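Local coordinates for kelch-like protein 7 (Homo sapiens, PDB 3II7) that acts as a substrate-specific adapter of a CUL3-RBX1 E3 ubiquitin ligase, with this kelch-repeat domain probably recruiting the substrates, at residues G62-F67 with P91-A96; G113-Y118 with L137-S142. All coordinates share one frame; numbering follows the deposited sequence.

Contact 1 (G62-F67 with P91-A96); sequences GGSQLF and PRDSLA. With EDO (1,2-ethanediol), chain P.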
loop_
_atom_site.group_PDB
_atom_site.type_symbol
_atom_site.label_atom_id
_atom_site.label_comp_id
_atom_site.label_asym_id
_atom_site.label_seq_id
_atom_site.Cartn_x
_atom_site.Cartn_y
_atom_site.Cartn_z
ATOM N N GLY A 62 -8.120 -5.749 8.112
ATOM C CA GLY A 62 -8.617 -4.450 8.518
ATOM C C GLY A 62 -9.801 -3.990 7.694
ATOM O O GLY A 62 -10.417 -4.776 6.927
ATOM N N GLY A 63 -10.143 -2.720 7.851
ATOM C CA GLY A 63 -11.254 -2.158 7.155
ATOM C C GLY A 63 -12.599 -2.493 7.768
ATOM O O GLY A 63 -12.704 -3.142 8.829
ATOM N N SER A 64 -13.634 -2.047 7.088
ATOM C CA SER A 64 -14.989 -2.147 7.611
ATOM C C SER A 64 -15.999 -2.348 6.505
ATOM O O SER A 64 -15.715 -2.106 5.331
ATOM C CB SER A 64 -15.330 -0.873 8.382
ATOM O OG SER A 64 -15.168 0.297 7.567
ATOM N N GLN A 65 -17.186 -2.800 6.912
ATOM C CA GLN A 65 -18.372 -2.784 6.088
ATOM C C GLN A 65 -19.398 -2.007 6.929
ATOM O O GLN A 65 -19.203 -0.805 7.123
ATOM C CB GLN A 65 -18.753 -4.206 5.692
ATOM C CG GLN A 65 -17.817 -4.751 4.570
ATOM C CD GLN A 65 -17.565 -6.258 4.640
ATOM O OE1 GLN A 65 -17.931 -6.908 5.607
ATOM N NE2 GLN A 65 -16.923 -6.814 3.596
ATOM N N LEU A 66 -20.436 -2.655 7.475
ATOM C CA LEU A 66 -21.314 -1.979 8.443
ATOM C C LEU A 66 -20.562 -1.731 9.770
ATOM O O LEU A 66 -20.758 -0.711 10.429
ATOM C CB LEU A 66 -22.611 -2.789 8.682
ATOM C CG LEU A 66 -23.755 -2.518 7.685
ATOM C CD1 LEU A 66 -24.317 -1.105 7.882
ATOM C CD2 LEU A 66 -23.315 -2.736 6.225
ATOM N N PHE A 67 -19.677 -2.670 10.124
ATOM C CA PHE A 67 -18.900 -2.611 11.354
ATOM C C PHE A 67 -17.441 -2.920 11.009
ATOM O O PHE A 67 -17.145 -3.347 9.881
ATOM C CB PHE A 67 -19.450 -3.632 12.377
ATOM C CG PHE A 67 -20.930 -3.440 12.706
ATOM C CD1 PHE A 67 -21.362 -2.306 13.394
ATOM C CD2 PHE A 67 -21.875 -4.387 12.321
ATOM C CE1 PHE A 67 -22.731 -2.120 13.701
ATOM C CE2 PHE A 67 -23.241 -4.212 12.624
ATOM C CZ PHE A 67 -23.659 -3.072 13.310
ATOM N N PRO A 91 -9.278 -4.211 15.343
ATOM C CA PRO A 91 -9.829 -3.858 14.030
ATOM C C PRO A 91 -9.771 -2.362 13.832
ATOM O O PRO A 91 -10.007 -1.593 14.777
ATOM C CB PRO A 91 -11.276 -4.347 14.098
ATOM C CG PRO A 91 -11.302 -5.367 15.198
ATOM C CD PRO A 91 -10.268 -4.906 16.186
ATOM N N ARG A 92 -9.390 -1.953 12.630
ATOM C CA ARG A 92 -9.210 -0.541 12.314
ATOM C C ARG A 92 -9.161 -0.328 10.803
ATOM O O ARG A 92 -8.849 -1.261 10.026
ATOM C CB ARG A 92 -7.954 0.013 12.964
ATOM C CG ARG A 92 -6.725 -0.742 12.666
ATOM C CD ARG A 92 -5.802 -0.618 13.831
ATOM N NE ARG A 92 -4.437 -0.874 13.473
ATOM C CZ ARG A 92 -3.818 -2.034 13.562
ATOM N NH1 ARG A 92 -4.449 -3.114 13.969
ATOM N NH2 ARG A 92 -2.528 -2.101 13.234
ATOM N N ASP A 93 -9.485 0.904 10.414
ATOM C CA ASP A 93 -9.532 1.325 9.022
ATOM C C ASP A 93 -8.279 2.145 8.689
ATOM O O ASP A 93 -7.711 2.783 9.558
ATOM C CB ASP A 93 -10.753 2.236 8.793
ATOM C CG ASP A 93 -12.092 1.469 8.765
ATOM O OD1 ASP A 93 -12.119 0.266 9.019
ATOM O OD2 ASP A 93 -13.131 2.105 8.466
ATOM N N SER A 94 -7.926 2.154 7.418
ATOM C CA SER A 94 -6.844 3.028 6.878
ATOM C C SER A 94 -5.477 2.693 7.500
ATOM O O SER A 94 -4.588 3.543 7.594
ATOM C CB SER A 94 -7.225 4.515 7.043
ATOM O OG SER A 94 -8.487 4.776 6.385
ATOM N N LEU A 95 -5.341 1.448 7.930
ATOM C CA LEU A 95 -4.055 0.892 8.388
ATOM C C LEU A 95 -3.199 0.560 7.160
ATOM O O LEU A 95 -3.702 0.523 6.038
ATOM C CB LEU A 95 -4.297 -0.353 9.242
ATOM C CG LEU A 95 -4.686 -1.672 8.559
ATOM C CD1 LEU A 95 -4.871 -2.731 9.636
ATOM C CD2 LEU A 95 -5.922 -1.547 7.682
ATOM N N ALA A 96 -1.910 0.353 7.379
ATOM C CA ALA A 96 -1.003 -0.071 6.348
ATOM C C ALA A 96 -0.450 -1.433 6.745
ATOM O O ALA A 96 -0.472 -1.811 7.918
ATOM C CB ALA A 96 0.123 0.940 6.169
HETATM C C1 EDO P . -18.173 -6.553 10.365
HETATM O O1 EDO P . -19.179 -7.115 11.216
HETATM C C2 EDO P . -18.761 -6.238 8.998
HETATM O O2 EDO P . -19.926 -5.389 9.113
HETATM O O HOH W 1 -10.920 -3.901 10.799
#
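R92 and G63 are joined through their backbones: G63 N donates to R92 O at 2.9 Å, nearly straight (165°) but from above the carbonyl plane. Water 1 lies 2.8 Å from G63 O, to which it probably donates, and accepts weakly from R92 N. The R92 side chain leaves for a salt bridge with E121 and hydrogen bonds with G108 O and T106. D93 CG lies beside the backbone N, anti to the carbonyl carbon (chi1 -74°), carrying the carboxylate over to S64. In one of the two conformers modelled for S64, its OG gives its proton to D93 OD2 at 2.9 Å on the syn side, 19° out of the carboxylate plane, while accepting from R47 NH1. D93 OD1 lies against the G63 backbone, 3.1 Å from G63 C. Without this carboxylate, as with an alanine here, the S64 hydroxyl would probably lose its acceptor and be held by R47 alone of the partners named, with a gap beside the G63 carbonyl. L95 CD2 packs on G62 CA at 4.0 Å, and a beta carbon on G62 would collide with it; L95 CD1 covers one face of the R92 guanidinium. G62 and G63, both with positive phi, form the double glycine of the kelch motif. They follow strand 57-61, and the partner loop leads from outermost strand 81-86 of the same blade to strand 96-100 of the next.

Contact 2 (G113-Y118 with L137-S142); sequences GNSALY and LTQRCS. With EDO (1,2-ethanediol), chain X; EDO (1,2-ethanediol), chain Q.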
loop_
_atom_site.group_PDB
_atom_site.type_symbol
_atom_site.label_atom_id
_atom_site.label_comp_id
_atom_site.label_asym_id
_atom_site.label_seq_id
_atom_site.Cartn_x
_atom_site.Cartn_y
_atom_site.Cartn_z
ATOM N N GLY A 113 -13.766 6.825 17.414
ATOM C CA GLY A 113 -13.288 7.586 18.582
ATOM C C GLY A 113 -11.793 7.866 18.595
ATOM O O GLY A 113 -11.234 8.280 19.621
ATOM N N ASN A 114 -11.132 7.652 17.459
ATOM C CA ASN A 114 -9.718 7.989 17.353
ATOM C C ASN A 114 -9.338 8.214 15.879
ATOM O O ASN A 114 -9.466 7.307 15.045
ATOM C CB ASN A 114 -8.867 6.876 18.024
ATOM C CG ASN A 114 -7.713 7.428 18.878
ATOM O OD1 ASN A 114 -7.145 8.486 18.582
ATOM N ND2 ASN A 114 -7.365 6.698 19.938
ATOM N N SER A 115 -8.879 9.426 15.575
ATOM C CA SER A 115 -8.493 9.813 14.204
ATOM C C SER A 115 -7.296 9.004 13.691
ATOM O O SER A 115 -7.224 8.676 12.489
ATOM C CB SER A 115 -8.119 11.295 14.159
ATOM O OG SER A 115 -6.833 11.506 14.752
ATOM N N ALA A 116 -6.339 8.703 14.581
ATOM C CA ALA A 116 -5.183 7.929 14.159
ATOM C C ALA A 116 -4.467 7.239 15.312
ATOM O O ALA A 116 -4.320 7.804 16.375
ATOM C CB ALA A 116 -4.208 8.808 13.387
ATOM N N LEU A 117 -3.982 6.011 15.056
ATOM C CA LEU A 117 -3.308 5.207 16.060
ATOM C C LEU A 117 -1.807 5.043 15.775
ATOM O O LEU A 117 -1.360 5.149 14.628
ATOM C CB LEU A 117 -3.950 3.814 16.098
ATOM C CG LEU A 117 -5.417 3.705 16.491
ATOM C CD1 LEU A 117 -5.838 2.235 16.512
ATOM C CD2 LEU A 117 -5.667 4.326 17.832
ATOM N N TYR A 118 -1.038 4.795 16.838
ATOM C CA TYR A 118 0.394 4.456 16.809
ATOM C C TYR A 118 0.617 2.921 16.679
ATOM O O TYR A 118 1.747 2.454 16.539
ATOM C CB TYR A 118 1.049 4.829 18.148
ATOM C CG TYR A 118 1.072 6.282 18.629
ATOM C CD1 TYR A 118 0.159 6.739 19.569
ATOM C CD2 TYR A 118 2.072 7.152 18.229
ATOM C CE1 TYR A 118 0.218 8.051 20.048
ATOM C CE2 TYR A 118 2.140 8.436 18.709
ATOM C CZ TYR A 118 1.218 8.878 19.613
ATOM O OH TYR A 118 1.288 10.171 20.082
ATOM N N LEU A 137 6.380 6.100 16.333
ATOM C CA LEU A 137 6.681 7.388 16.997
ATOM C C LEU A 137 5.553 8.426 16.789
ATOM O O LEU A 137 5.300 9.259 17.672
ATOM C CB LEU A 137 8.014 7.943 16.481
ATOM C CG LEU A 137 9.254 7.065 16.819
ATOM C CD1 LEU A 137 10.474 7.513 16.061
ATOM C CD2 LEU A 137 9.548 7.116 18.312
ATOM N N THR A 138 4.888 8.372 15.620
ATOM C CA THR A 138 3.769 9.270 15.280
ATOM C C THR A 138 2.597 8.441 14.805
ATOM O O THR A 138 2.747 7.567 13.937
ATOM C CB THR A 138 4.160 10.240 14.159
ATOM O OG1 THR A 138 5.328 11.013 14.553
ATOM C CG2 THR A 138 2.985 11.163 13.791
ATOM N N GLN A 139 1.439 8.703 15.388
ATOM C CA GLN A 139 0.217 8.062 14.989
ATOM C C GLN A 139 -0.115 8.486 13.559
ATOM O O GLN A 139 0.175 9.623 13.152
ATOM C CB GLN A 139 -0.919 8.457 15.939
ATOM C CG GLN A 139 -1.346 9.913 15.838
ATOM C CD GLN A 139 -1.960 10.449 17.117
ATOM O OE1 GLN A 139 -1.257 10.794 18.041
ATOM N NE2 GLN A 139 -3.287 10.529 17.161
ATOM N N ARG A 140 -0.716 7.583 12.802
ATOM C CA ARG A 140 -1.036 7.880 11.396
ATOM C C ARG A 140 -2.083 6.944 10.780
ATOM O O ARG A 140 -2.172 5.811 11.170
ATOM C CB ARG A 140 0.229 7.889 10.526
ATOM C CG ARG A 140 1.081 6.737 10.600
ATOM C CD ARG A 140 2.426 7.002 9.880
ATOM N NE ARG A 140 3.536 7.556 10.701
ATOM C CZ ARG A 140 4.419 8.469 10.291
ATOM N NH1 ARG A 140 4.298 9.068 9.116
ATOM N NH2 ARG A 140 5.402 8.863 11.094
ATOM N N CYS A 141 -2.896 7.503 9.873
ATOM C CA CYS A 141 -3.844 6.790 8.986
ATOM C C CYS A 141 -3.488 7.119 7.541
ATOM O O CYS A 141 -3.034 8.228 7.273
ATOM C CB CYS A 141 -5.276 7.297 9.203
ATOM S SG CYS A 141 -6.045 6.838 10.722
ATOM N N SER A 142 -3.778 6.208 6.614
ATOM C CA SER A 142 -3.663 6.476 5.180
ATOM C C SER A 142 -2.237 6.735 4.774
ATOM O O SER A 142 -1.984 7.390 3.787
ATOM C CB SER A 142 -4.557 7.658 4.773
ATOM O OG SER A 142 -5.909 7.419 5.128
HETATM C C1 EDO X . -3.717 7.350 19.289
HETATM O O1 EDO X . -4.537 8.505 19.064
HETATM C C2 EDO X . -3.468 7.150 20.781
HETATM O O2 EDO X . -3.120 8.394 21.398
HETATM C C1 EDO Q . -2.069 2.717 20.752
HETATM O O1 EDO Q . -1.072 1.684 20.816
HETATM C C2 EDO Q . -2.198 3.152 19.330
HETATM O O2 EDO Q . -2.599 4.489 19.221
HETATM O O HOH W 2 3.704 11.506 18.686
#
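Q139 packs over the Y118 ring: in one of the two conformers modelled for Y118, Q139 CB sits over the centre of the phenol ring, a CH-pi contact of 3.9 Å only 7° off the ring normal. Q139 turns its CG between the backbone N and carbonyl carbon (chi1 69°), then extends, bringing NE2 to 3.0 Å from A116 O; its amide plane is tilted 57° from the ring. At the ring's edge, water 2 lies near the plane and links Y118 OH, at 3.1 Å, to L137 O, to which it donates at 2.9 Å. L117 O takes the R140 N proton at 3.1 Å, from above the carbonyl plane, and also a CA-H...O contact from Q139 CA. A116 CB rests 3.7 Å from R140 N. Both loops fall in the third kelch repeat of a beta-propeller: 113-118 lies within a blade, between strands 103-107 and 120-124, while the segment 137-142 connects that blade to the next. As in KEAP1, loops of these two kinds probably line the substrate-binding face. Behind the first shell, R140 directs its guanidinium to a salt bridge with E172 and to the carbonyls of G156 and S170, with a weak bond from NE to T138 O. The E172 carboxylate also accepts from the backbone N of L137 and T138, and L159 packs on A116, T138 and Q139.

Overall arrangement
From the N terminus the chain runs through strand 57-61 into 62-67, builds strands 71-76 and 81-86, and returns as 91-96, where contact 1 closes the first loop. Strands 96-100 and 103-107 then begin the next blade, whose loop 113-118 is met by 137-142 after strands 120-124 and 129-133, closing contact 2. The loops follow in series, neither nesting nor crossing, with centres about 13 Å apart. They touch directly: S94 O and S142 N lie 3.0 Å apart, probably hydrogen-bonded, and R92 CD packs on L117 CD1. R92 and R140 hold equivalent places in successive repeats, each reaching into the blade that follows, so the blades are tied in sequence.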